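Local coordinates for allophycocyanin beta-18 subunit apoprotein (Chroococcidiopsis thermalis PCC 7203, PDB 6HRK) that binds biliverdin covalently as a far-red fluorescent biliprotein, engineered from an allophycocyanin subunit whose relatives harvest light in the phycobilisome, at residues L103-V108 with E125-I130; V21-V26 with M51-M56; Y65-G70 with A121-P126. The protein carries 18 engineered substitutions. One frame throughout, in Å; residues are numbered along the deposited sequence.

All three contacts are mainly buried, and interaction 1 lies nearest the centre of the chain. It joins helices 94-115 and 125-134, with apolar packing and a salt bridge at its margin. Interaction 2 packs helix 18-32 against helix 46-69. It is apolar between the helices, with polar and covalent chemistry on the biliverdin side. Interaction 3 uses the far end of helix 46-69, against the turn before helix 125-134 and the first residues of that helix. It is apolar and farthest from the centre, with exposed residues beside it. Interactions 1 and 2 touch through Met104, which packs on Ala25 and Met56. Interactions 1 and 3 share Glu125 and Pro126. Interactions 2 and 3 do not touch.

Interaction 1 (L103-V108 with E125-I130); sequences LMKKIV and EPFDYI. Engineered in segment 103-108: Lys106 (natural residue Asn). Engineered in segment 125-130: Ile130 (natural residue Val).
Lys105 leaves its helix with CG trans to the backbone nitrogen (chi1 -179°), which sends the chain across to Phe127 and Asp128. It stays extended through chi2 and then bends at chi3 (77°). The bend carries NZ to the carboxylate.

The first half of Lys105 is used for packing. Its CB lies over one face of the Phe127 ring, 4.0 Å from the centroid, as a CH-pi contact. The CD atom of Lys105 continues past Phe127 CB at 3.9 Å. Backbone joins in, since Phe127 CE2 comes to 3.5 Å from Lys105 N. Met104 CB meets Phe127 CE2 at 4.1 Å, and Val108 CG2 is near Phe127 CZ at 4.4 Å. The ring thus rests on one side of helix 94-115, and segments 103-108 and 125-130 run nearly antiparallel. Leu60, Cys63 and Ile101 also touch Phe127, so its ring is part of the core of this globin-like helical domain.

The second half of Lys105 is polar. NZ donates to Asp128 OD1 at 2.8 Å in a salt bridge, on the syn side and 19° out of the carboxylate plane. Gln102 bonds both partners: its OE1 takes a bond from Lys105 NZ, and its NE2 gives one to Asp128 OD1. OD1 therefore has two donors. The pairing probably stabilises both charged forms. It lets one lysine pack CB over the ring face while its ammonium, at the margin of the core, is probably balanced by the carboxylate of Asp128.

Interaction 2 (V21-V26 with M51-M56); sequences VVKTAV and MCVRDM. Engineered in segment 21-26: Val21 (natural residue Ile). Engineered in segment 51-56: Cys52 (natural residue Tyr). With BLA (biliverdine IX alpha), chain E.
Val22, Ala25 and Val26 of helix 18-32 meet Val53 and Met56 of helix 46-69. Val26 CG2 touches both partners: Val53 CG1 at 3.7 Å and Met56 SD at 3.5 Å. The Met56 chain bends at chi3 (69°), which brings its CE methyl to 3.5 Å from Ala25 CB. Val22 CG1 lies across Val53 CB at 4.0 Å and is also close to Met56 CB. At the margin, the doubly bent Lys23 brings NZ near Val53 CG1, the two side chains meeting at a slant.

Segments 21-26 and 51-56 cross at 119°. They belong to the globin-like helical fold of phycobilisome proteins, and helix 46-69 stands between helix 18-32 and the biliverdin. The other side of helix 46-69 builds the pigment site. Cys52, an engineered residue, is bonded covalently through SG to biliverdin CAC. Asp55 OD2 accepts from biliverdin NA at 2.9 Å in a nearly straight bond (167°), and weakly from NC. An aspartate that bonds pyrrole nitrogens is a familiar feature of phycobiliproteins.

Arg54 serves two carboxylates. Its NH1 and NH2 both donate to the propionate oxygen O1A of biliverdin, NH2 at 2.9 Å. At the adjoining edge NE and NH2 both donate to Asp55 OD1, NH2 at 2.8 Å, so NH2 serves both acceptors. This OD1 lies in the guanidinium plane. The side-on grip probably helps hold the aspartate with OD2 toward the pyrrole nitrogens. Met51 CG sits 4.2 Å above the centre of the guanidinium plane, and its CE methyl packs on biliverdin CAD. Further out, helix 94-115 backs the contact, with Met104 against Ala25 and Ser100 against Met56.

Interaction 3 (Y65-G70 with A121-P126); sequences YAIVAG and AFVDEP. Engineered in segment 121-126: Ala121 (natural residue Thr).
Ile67 supplies most of the apolar contacts between 65-70 and 121-126, and all three of its outer carbons are used. Its CG1 meets Pro126 CG at 3.8 Å, with the two side chains set about at right angles. Its CD1 runs on to the backbone of Val123, 3.7 Å from Val123 O, and to Val123 CG1 at 4.2 Å. Beside it, Ala66 CB packs on Pro126 CB at 3.5 Å.

One apolar contact involves a ring, met at its edge and not over its face. The Ile67 CG2 methyl comes to the Phe122 ring in its plane, 3.7 Å from CE1. Phe122 holds CG between its backbone nitrogen and carbonyl carbon (chi1 69°), a rotamer that brings the ring edge to this methyl.

The polar links are made with residues outside the two segments. Arg7 of helix 4-16 touches Phe122, as does Val10, and Arg7 NH1 also donates a hydrogen bond to Ile67 O. Asp124 OD1 forms a salt bridge with Lys109 NZ, and Glu125 OE2 accepts from Ala72 N.

The arrangement is apolar packing of the C-terminal part of helix 46-69 against the turn before helix 125-134 and the first residues of that helix, within the globin-like helical domain of the phycobilisome protein family.

Interaction 1 (L103-V108 with E125-I130)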
loop_
_atom_site.group_PDB
_atom_site.type_symbol
_atom_site.label_atom_id
_atom_site.label_comp_id
_atom_site.label_asym_id
_atom_site.label_seq_id
_atom_site.Cartn_x
_atom_site.Cartn_y
_atom_site.Cartn_z
ATOM N N LEU A 103 1.772 4.836 4.203
ATOM C CA LEU A 103 2.157 4.278 5.503
ATOM C C LEU A 103 2.942 2.989 5.314
ATOM O O LEU A 103 4.000 2.814 5.920
ATOM C CB LEU A 103 0.929 4.002 6.381
ATOM C CG LEU A 103 0.251 5.216 7.024
ATOM C CD1 LEU A 103 -1.137 4.843 7.520
ATOM C CD2 LEU A 103 1.092 5.781 8.161
ATOM N N MET A 104 2.414 2.096 4.472
ATOM C CA MET A 104 3.090 0.837 4.121
ATOM C C MET A 104 4.463 1.067 3.486
ATOM O O MET A 104 5.370 0.264 3.694
ATOM C CB MET A 104 2.213 -0.036 3.207
ATOM C CG MET A 104 1.109 -0.785 3.943
ATOM S SD MET A 104 0.209 -1.985 2.934
ATOM C CE MET A 104 -0.475 -0.926 1.661
ATOM N N LYS A 105 4.615 2.154 2.725
ATOM C CA LYS A 105 5.941 2.588 2.252
ATOM C C LYS A 105 6.867 2.835 3.445
ATOM O O LYS A 105 7.973 2.299 3.494
ATOM C CB LYS A 105 5.842 3.863 1.404
ATOM C CG LYS A 105 7.173 4.362 0.848
ATOM C CD LYS A 105 6.999 5.555 -0.079
ATOM C CE LYS A 105 6.738 6.843 0.681
ATOM N NZ LYS A 105 6.573 7.997 -0.248
ATOM N N LYS A 106 6.393 3.640 4.395
ATOM C CA LYS A 106 7.156 3.993 5.596
ATOM C C LYS A 106 7.560 2.780 6.434
ATOM O O LYS A 106 8.692 2.719 6.911
ATOM C CB LYS A 106 6.361 4.974 6.468
ATOM N N ILE A 107 6.648 1.821 6.601
ATOM C CA ILE A 107 6.934 0.612 7.392
ATOM C C ILE A 107 7.985 -0.259 6.686
ATOM O O ILE A 107 8.856 -0.831 7.346
ATOM C CB ILE A 107 5.664 -0.232 7.708
ATOM C CG1 ILE A 107 4.549 0.616 8.352
ATOM C CG2 ILE A 107 6.003 -1.403 8.629
ATOM C CD1 ILE A 107 5.000 1.558 9.451
ATOM N N VAL A 108 7.897 -0.352 5.358
ATOM C CA VAL A 108 8.895 -1.072 4.552
ATOM C C VAL A 108 10.265 -0.389 4.629
ATOM O O VAL A 108 11.279 -1.065 4.780
ATOM C CB VAL A 108 8.433 -1.238 3.076
ATOM C CG1 VAL A 108 9.563 -1.736 2.177
ATOM C CG2 VAL A 108 7.258 -2.202 3.001
ATOM N N GLU A 125 8.855 4.443 -5.555
ATOM C CA GLU A 125 8.169 4.589 -6.854
ATOM C C GLU A 125 6.731 4.026 -6.966
ATOM O O GLU A 125 5.804 4.796 -7.230
ATOM C CB GLU A 125 9.076 4.055 -7.982
ATOM C CG GLU A 125 8.373 3.755 -9.296
ATOM C CD GLU A 125 9.327 3.447 -10.428
ATOM O OE1 GLU A 125 10.515 3.142 -10.188
ATOM O OE2 GLU A 125 8.853 3.495 -11.575
ATOM N N PRO A 126 6.540 2.699 -6.791
ATOM C CA PRO A 126 5.188 2.139 -6.957
ATOM C C PRO A 126 4.198 2.465 -5.831
ATOM O O PRO A 126 2.991 2.310 -6.027
ATOM C CB PRO A 126 5.448 0.636 -7.019
ATOM C CG PRO A 126 6.665 0.444 -6.194
ATOM C CD PRO A 126 7.522 1.641 -6.489
ATOM N N PHE A 127 4.701 2.892 -4.670
ATOM C CA PHE A 127 3.849 3.381 -3.580
ATOM C C PHE A 127 3.324 4.768 -3.931
ATOM O O PHE A 127 2.125 5.022 -3.829
ATOM C CB PHE A 127 4.611 3.435 -2.249
ATOM C CG PHE A 127 4.974 2.086 -1.694
ATOM C CD1 PHE A 127 6.146 1.454 -2.080
ATOM C CD2 PHE A 127 4.155 1.455 -0.766
ATOM C CE1 PHE A 127 6.494 0.212 -1.565
ATOM C CE2 PHE A 127 4.494 0.215 -0.244
ATOM C CZ PHE A 127 5.664 -0.409 -0.646
ATOM N N ASP A 128 4.233 5.650 -4.348
ATOM C CA ASP A 128 3.877 6.999 -4.814
ATOM C C ASP A 128 3.086 7.007 -6.131
ATOM O O ASP A 128 2.295 7.923 -6.365
ATOM C CB ASP A 128 5.132 7.872 -4.981
ATOM C CG ASP A 128 5.813 8.202 -3.657
ATOM O OD1 ASP A 128 5.147 8.227 -2.600
ATOM O OD2 ASP A 128 7.034 8.462 -3.680
ATOM N N TYR A 129 3.307 6.011 -6.988
ATOM C CA TYR A 129 2.596 5.919 -8.266
ATOM C C TYR A 129 1.144 5.491 -8.063
ATOM O O TYR A 129 0.224 6.153 -8.551
ATOM C CB TYR A 129 3.300 4.949 -9.220
ATOM C CG TYR A 129 2.590 4.792 -10.548
ATOM C CD1 TYR A 129 2.515 5.852 -11.448
ATOM C CD2 TYR A 129 1.979 3.586 -10.899
ATOM C CE1 TYR A 129 1.859 5.715 -12.664
ATOM C CE2 TYR A 129 1.325 3.439 -12.113
ATOM C CZ TYR A 129 1.266 4.505 -12.991
ATOM O OH TYR A 129 0.616 4.359 -14.194
ATOM N N ILE A 130 0.950 4.387 -7.344
ATOM C CA ILE A 130 -0.394 3.881 -7.027
ATOM C C ILE A 130 -1.174 4.905 -6.189
ATOM O O ILE A 130 -2.362 5.117 -6.430
ATOM C CB ILE A 130 -0.339 2.498 -6.319
ATOM C CG1 ILE A 130 0.197 1.427 -7.283
ATOM C CG2 ILE A 130 -1.718 2.076 -5.813
ATOM C CD1 ILE A 130 0.599 0.127 -6.617
#

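Interaction 2 (V21-V26 with M51-M56)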
loop_
_atom_site.group_PDB
_atom_site.type_symbol
_atom_site.label_atom_id
_atom_site.label_comp_id
_atom_site.label_asym_id
_atom_site.label_seq_id
_atom_site.Cartn_x
_atom_site.Cartn_y
_atom_site.Cartn_z
ATOM N N VAL A 21 3.576 -5.687 8.143
ATOM C CA VAL A 21 3.574 -4.364 7.488
ATOM C C VAL A 21 2.145 -3.845 7.283
ATOM O O VAL A 21 1.886 -2.660 7.499
ATOM C CB VAL A 21 4.351 -4.383 6.139
ATOM C CG1 VAL A 21 4.067 -3.144 5.290
ATOM C CG2 VAL A 21 5.850 -4.505 6.390
ATOM N N VAL A 22 1.236 -4.732 6.874
ATOM C CA VAL A 22 -0.180 -4.386 6.710
ATOM C C VAL A 22 -0.775 -4.064 8.080
ATOM O O VAL A 22 -1.205 -2.936 8.313
ATOM C CB VAL A 22 -0.985 -5.513 6.007
ATOM C CG1 VAL A 22 -2.485 -5.221 6.019
ATOM C CG2 VAL A 22 -0.507 -5.701 4.570
ATOM N N LYS A 23 -0.756 -5.043 8.985
ATOM C CA LYS A 23 -1.310 -4.887 10.347
ATOM C C LYS A 23 -0.781 -3.654 11.095
ATOM O O LYS A 23 -1.532 -3.005 11.827
ATOM C CB LYS A 23 -1.084 -6.159 11.190
ATOM C CG LYS A 23 -2.242 -7.158 11.167
ATOM C CD LYS A 23 -2.602 -7.642 9.768
ATOM C CE LYS A 23 -3.807 -8.573 9.788
ATOM N NZ LYS A 23 -5.079 -7.888 10.164
ATOM N N THR A 24 0.499 -3.341 10.905
ATOM C CA THR A 24 1.111 -2.133 11.465
ATOM C C THR A 24 0.586 -0.867 10.776
ATOM O O THR A 24 0.328 0.141 11.439
ATOM C CB THR A 24 2.653 -2.173 11.340
ATOM O OG1 THR A 24 3.151 -3.398 11.892
ATOM C CG2 THR A 24 3.303 -0.992 12.064
ATOM N N ALA A 25 0.443 -0.923 9.450
ATOM C CA ALA A 25 -0.076 0.202 8.663
ATOM C C ALA A 25 -1.549 0.514 8.940
ATOM O O ALA A 25 -1.920 1.688 9.013
ATOM C CB ALA A 25 0.130 -0.044 7.174
ATOM N N VAL A 26 -2.378 -0.521 9.103
ATOM C CA VAL A 26 -3.826 -0.318 9.313
ATOM C C VAL A 26 -4.072 0.231 10.722
ATOM O O VAL A 26 -4.979 1.039 10.924
ATOM C CB VAL A 26 -4.720 -1.589 9.134
ATOM C CG1 VAL A 26 -6.100 -1.183 8.631
ATOM C CG2 VAL A 26 -4.130 -2.627 8.187
ATOM N N MET A 51 -11.789 -7.162 4.106
ATOM C CA MET A 51 -11.564 -6.652 2.746
ATOM C C MET A 51 -10.633 -5.427 2.719
ATOM O O MET A 51 -9.954 -5.192 1.722
ATOM C CB MET A 51 -12.895 -6.336 2.052
ATOM C CG MET A 51 -13.700 -7.584 1.717
ATOM S SD MET A 51 -15.220 -7.252 0.809
ATOM C CE MET A 51 -16.178 -6.444 2.084
ATOM N N CYS A 52 -10.606 -4.666 3.814
ATOM C CA CYS A 52 -9.694 -3.527 3.974
ATOM C C CYS A 52 -8.223 -3.915 4.117
ATOM O O CYS A 52 -7.359 -3.264 3.520
ATOM C CB CYS A 52 -10.142 -2.625 5.139
ATOM S SG CYS A 52 -9.559 -0.915 5.081
ATOM N N VAL A 53 -7.935 -4.956 4.899
ATOM C CA VAL A 53 -6.566 -5.506 4.969
ATOM C C VAL A 53 -6.196 -6.276 3.696
ATOM O O VAL A 53 -5.040 -6.246 3.262
ATOM C CB VAL A 53 -6.301 -6.365 6.237
ATOM C CG1 VAL A 53 -6.355 -5.494 7.489
ATOM C CG2 VAL A 53 -7.244 -7.565 6.355
ATOM N N ARG A 54 -7.182 -6.950 3.102
ATOM C CA ARG A 54 -7.028 -7.613 1.802
ATOM C C ARG A 54 -6.581 -6.618 0.728
ATOM O O ARG A 54 -5.606 -6.867 0.017
ATOM C CB ARG A 54 -8.352 -8.278 1.395
ATOM C CG ARG A 54 -8.335 -9.069 0.090
ATOM C CD ARG A 54 -9.733 -9.170 -0.508
ATOM N NE ARG A 54 -10.190 -7.892 -1.052
ATOM C CZ ARG A 54 -11.280 -7.713 -1.801
ATOM N NH1 ARG A 54 -12.078 -8.733 -2.133
ATOM N NH2 ARG A 54 -11.573 -6.490 -2.232
ATOM N N ASP A 55 -7.296 -5.497 0.621
ATOM C CA ASP A 55 -6.956 -4.436 -0.340
ATOM C C ASP A 55 -5.547 -3.889 -0.137
ATOM O O ASP A 55 -4.789 -3.770 -1.094
ATOM C CB ASP A 55 -7.952 -3.274 -0.261
ATOM C CG ASP A 55 -9.274 -3.583 -0.929
ATOM O OD1 ASP A 55 -9.551 -4.755 -1.259
ATOM O OD2 ASP A 55 -10.047 -2.627 -1.117
ATOM N N MET A 56 -5.209 -3.558 1.104
ATOM C CA MET A 56 -3.860 -3.091 1.438
ATOM C C MET A 56 -2.795 -4.119 1.067
ATOM O O MET A 56 -1.731 -3.753 0.563
ATOM C CB MET A 56 -3.755 -2.743 2.922
ATOM C CG MET A 56 -4.488 -1.468 3.285
ATOM S SD MET A 56 -4.465 -1.148 5.054
ATOM C CE MET A 56 -2.732 -0.768 5.304
HETATM C CHA BLA E . -14.203 -3.688 -2.238
HETATM N NA BLA E . -11.822 -3.458 -3.277
HETATM C C1A BLA E . -13.144 -3.753 -3.319
HETATM C C2A BLA E . -13.467 -4.197 -4.699
HETATM C C3A BLA E . -12.292 -4.134 -5.429
HETATM C C4A BLA E . -11.235 -3.667 -4.486
HETATM C CMA BLA E . -12.142 -4.485 -6.888
HETATM C CAA BLA E . -14.837 -4.620 -5.196
HETATM C CBA BLA E . -14.913 -6.108 -5.532
HETATM C CGA BLA E . -14.473 -6.976 -4.379
HETATM O O1A BLA E . -13.304 -7.416 -4.384
HETATM O O2A BLA E . -15.289 -7.223 -3.466
HETATM C CHB BLA E . -9.768 -3.406 -4.783
HETATM N NB BLA E . -9.472 -5.704 -5.920
HETATM C C1B BLA E . -9.009 -4.480 -5.543
HETATM C C2B BLA E . -7.669 -4.312 -5.951
HETATM C C3B BLA E . -7.240 -5.456 -6.617
HETATM C C4B BLA E . -8.453 -6.298 -6.560
HETATM C CMB BLA E . -6.835 -3.081 -5.694
HETATM O OB BLA E . -8.560 -7.659 -7.131
HETATM C CAB BLA E . -5.875 -5.712 -7.231
HETATM C CBB BLA E . -5.593 -7.183 -7.455
HETATM N NC BLA E . -10.217 -0.432 0.469
HETATM C C1C BLA E . -9.038 0.165 0.638
HETATM C C2C BLA E . -8.991 0.752 2.017
HETATM C C3C BLA E . -9.933 -0.221 2.706
HETATM C C4C BLA E . -11.035 -0.474 1.662
HETATM C CMC BLA E . -7.590 0.800 2.613
HETATM O OC BLA E . -8.112 0.188 -0.154
HETATM C CAC BLA E . -10.346 0.147 4.139
HETATM C CBC BLA E . -11.314 1.304 4.208
HETATM C CHD BLA E . -11.701 -1.828 1.857
HETATM N ND BLA E . -12.683 -2.733 -0.338
HETATM C C1D BLA E . -12.813 -2.303 0.951
HETATM C C2D BLA E . -14.225 -2.484 1.372
HETATM C C3D BLA E . -14.912 -3.016 0.179
HETATM C C4D BLA E . -13.866 -3.151 -0.865
HETATM C CMD BLA E . -14.849 -2.164 2.705
HETATM C CAD BLA E . -16.373 -3.373 0.046
HETATM C CBD BLA E . -17.230 -2.145 -0.197
HETATM C CGD BLA E . -18.668 -2.596 -0.230
HETATM O O1D BLA E . -19.254 -2.609 -1.331
HETATM O O2D BLA E . -19.211 -2.947 0.842
#

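Interaction 3 (Y65-G70 with A121-P126)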
loop_
_atom_site.group_PDB
_atom_site.type_symbol
_atom_site.label_atom_id
_atom_site.label_comp_id
_atom_site.label_asym_id
_atom_site.label_seq_id
_atom_site.Cartn_x
_atom_site.Cartn_y
_atom_site.Cartn_z
ATOM N N TYR A 65 6.242 -6.517 -6.568
ATOM C CA TYR A 65 6.417 -6.926 -7.968
ATOM C C TYR A 65 6.949 -5.782 -8.834
ATOM O O TYR A 65 7.845 -5.991 -9.648
ATOM C CB TYR A 65 5.092 -7.459 -8.544
ATOM C CG TYR A 65 5.090 -7.666 -10.044
ATOM C CD1 TYR A 65 6.077 -8.430 -10.667
ATOM C CD2 TYR A 65 4.095 -7.099 -10.844
ATOM C CE1 TYR A 65 6.078 -8.615 -12.044
ATOM C CE2 TYR A 65 4.086 -7.283 -12.220
ATOM C CZ TYR A 65 5.077 -8.039 -12.816
ATOM O OH TYR A 65 5.063 -8.220 -14.175
ATOM N N ALA A 66 6.395 -4.584 -8.651
ATOM C CA ALA A 66 6.834 -3.399 -9.387
ATOM C C ALA A 66 8.320 -3.089 -9.176
ATOM O O ALA A 66 9.018 -2.740 -10.129
ATOM C CB ALA A 66 5.986 -2.196 -9.006
ATOM N N ILE A 67 8.794 -3.228 -7.936
ATOM C CA ILE A 67 10.216 -3.021 -7.607
ATOM C C ILE A 67 11.089 -4.130 -8.205
ATOM O O ILE A 67 12.164 -3.846 -8.727
ATOM C CB ILE A 67 10.450 -2.915 -6.076
ATOM C CG1 ILE A 67 9.763 -1.664 -5.511
ATOM C CG2 ILE A 67 11.941 -2.863 -5.740
ATOM C CD1 ILE A 67 9.423 -1.760 -4.036
ATOM N N VAL A 68 10.632 -5.380 -8.123
ATOM C CA VAL A 68 11.349 -6.521 -8.718
ATOM C C VAL A 68 11.366 -6.441 -10.246
ATOM O O VAL A 68 12.390 -6.725 -10.868
ATOM C CB VAL A 68 10.752 -7.877 -8.256
ATOM C CG1 VAL A 68 11.309 -9.052 -9.060
ATOM C CG2 VAL A 68 11.030 -8.089 -6.776
ATOM N N ALA A 69 10.240 -6.047 -10.838
ATOM C CA ALA A 69 10.108 -5.974 -12.296
ATOM C C ALA A 69 10.937 -4.860 -12.954
ATOM O O ALA A 69 11.178 -4.914 -14.160
ATOM C CB ALA A 69 8.644 -5.830 -12.683
ATOM N N GLY A 70 11.354 -3.860 -12.172
ATOM C CA GLY A 70 12.164 -2.744 -12.668
ATOM C C GLY A 70 11.527 -1.373 -12.499
ATOM O O GLY A 70 12.210 -0.354 -12.637
ATOM N N ALA A 121 15.949 4.725 -2.417
ATOM C CA ALA A 121 14.964 5.673 -2.954
ATOM C C ALA A 121 14.011 4.997 -3.945
ATOM O O ALA A 121 12.813 5.292 -3.951
ATOM C CB ALA A 121 15.672 6.843 -3.618
ATOM N N PHE A 122 14.555 4.105 -4.779
ATOM C CA PHE A 122 13.785 3.309 -5.766
ATOM C C PHE A 122 12.538 2.578 -5.234
ATOM O O PHE A 122 11.592 2.349 -5.988
ATOM C CB PHE A 122 14.706 2.291 -6.469
ATOM C CG PHE A 122 15.198 1.179 -5.573
ATOM C CD1 PHE A 122 14.468 -0.003 -5.439
ATOM C CD2 PHE A 122 16.397 1.303 -4.875
ATOM C CE1 PHE A 122 14.918 -1.028 -4.618
ATOM C CE2 PHE A 122 16.853 0.280 -4.055
ATOM C CZ PHE A 122 16.113 -0.887 -3.924
ATOM N N VAL A 123 12.561 2.196 -3.957
ATOM C CA VAL A 123 11.417 1.552 -3.288
ATOM C C VAL A 123 10.151 2.420 -3.276
ATOM O O VAL A 123 9.047 1.882 -3.336
ATOM C CB VAL A 123 11.806 1.101 -1.848
ATOM C CG1 VAL A 123 10.595 0.787 -0.970
ATOM C CG2 VAL A 123 12.714 -0.115 -1.933
ATOM N N ASP A 124 10.317 3.740 -3.207
ATOM C CA ASP A 124 9.187 4.683 -3.154
ATOM C C ASP A 124 8.257 4.606 -4.375
ATOM O O ASP A 124 7.034 4.683 -4.235
ATOM C CB ASP A 124 9.702 6.127 -3.016
ATOM C CG ASP A 124 10.429 6.384 -1.696
ATOM O OD1 ASP A 124 10.832 5.414 -1.016
ATOM O OD2 ASP A 124 10.603 7.570 -1.343
ATOM N N GLU A 125 8.855 4.443 -5.555
ATOM C CA GLU A 125 8.169 4.589 -6.854
ATOM C C GLU A 125 6.731 4.026 -6.966
ATOM O O GLU A 125 5.804 4.796 -7.230
ATOM C CB GLU A 125 9.076 4.055 -7.982
ATOM C CG GLU A 125 8.373 3.755 -9.296
ATOM C CD GLU A 125 9.327 3.447 -10.428
ATOM O OE1 GLU A 125 10.515 3.142 -10.188
ATOM O OE2 GLU A 125 8.853 3.495 -11.575
ATOM N N PRO A 126 6.540 2.699 -6.791
ATOM C CA PRO A 126 5.188 2.139 -6.957
ATOM C C PRO A 126 4.198 2.465 -5.831
ATOM O O PRO A 126 2.991 2.310 -6.027
ATOM C CB PRO A 126 5.448 0.636 -7.019
ATOM C CG PRO A 126 6.665 0.444 -6.194
ATOM C CD PRO A 126 7.522 1.641 -6.489
#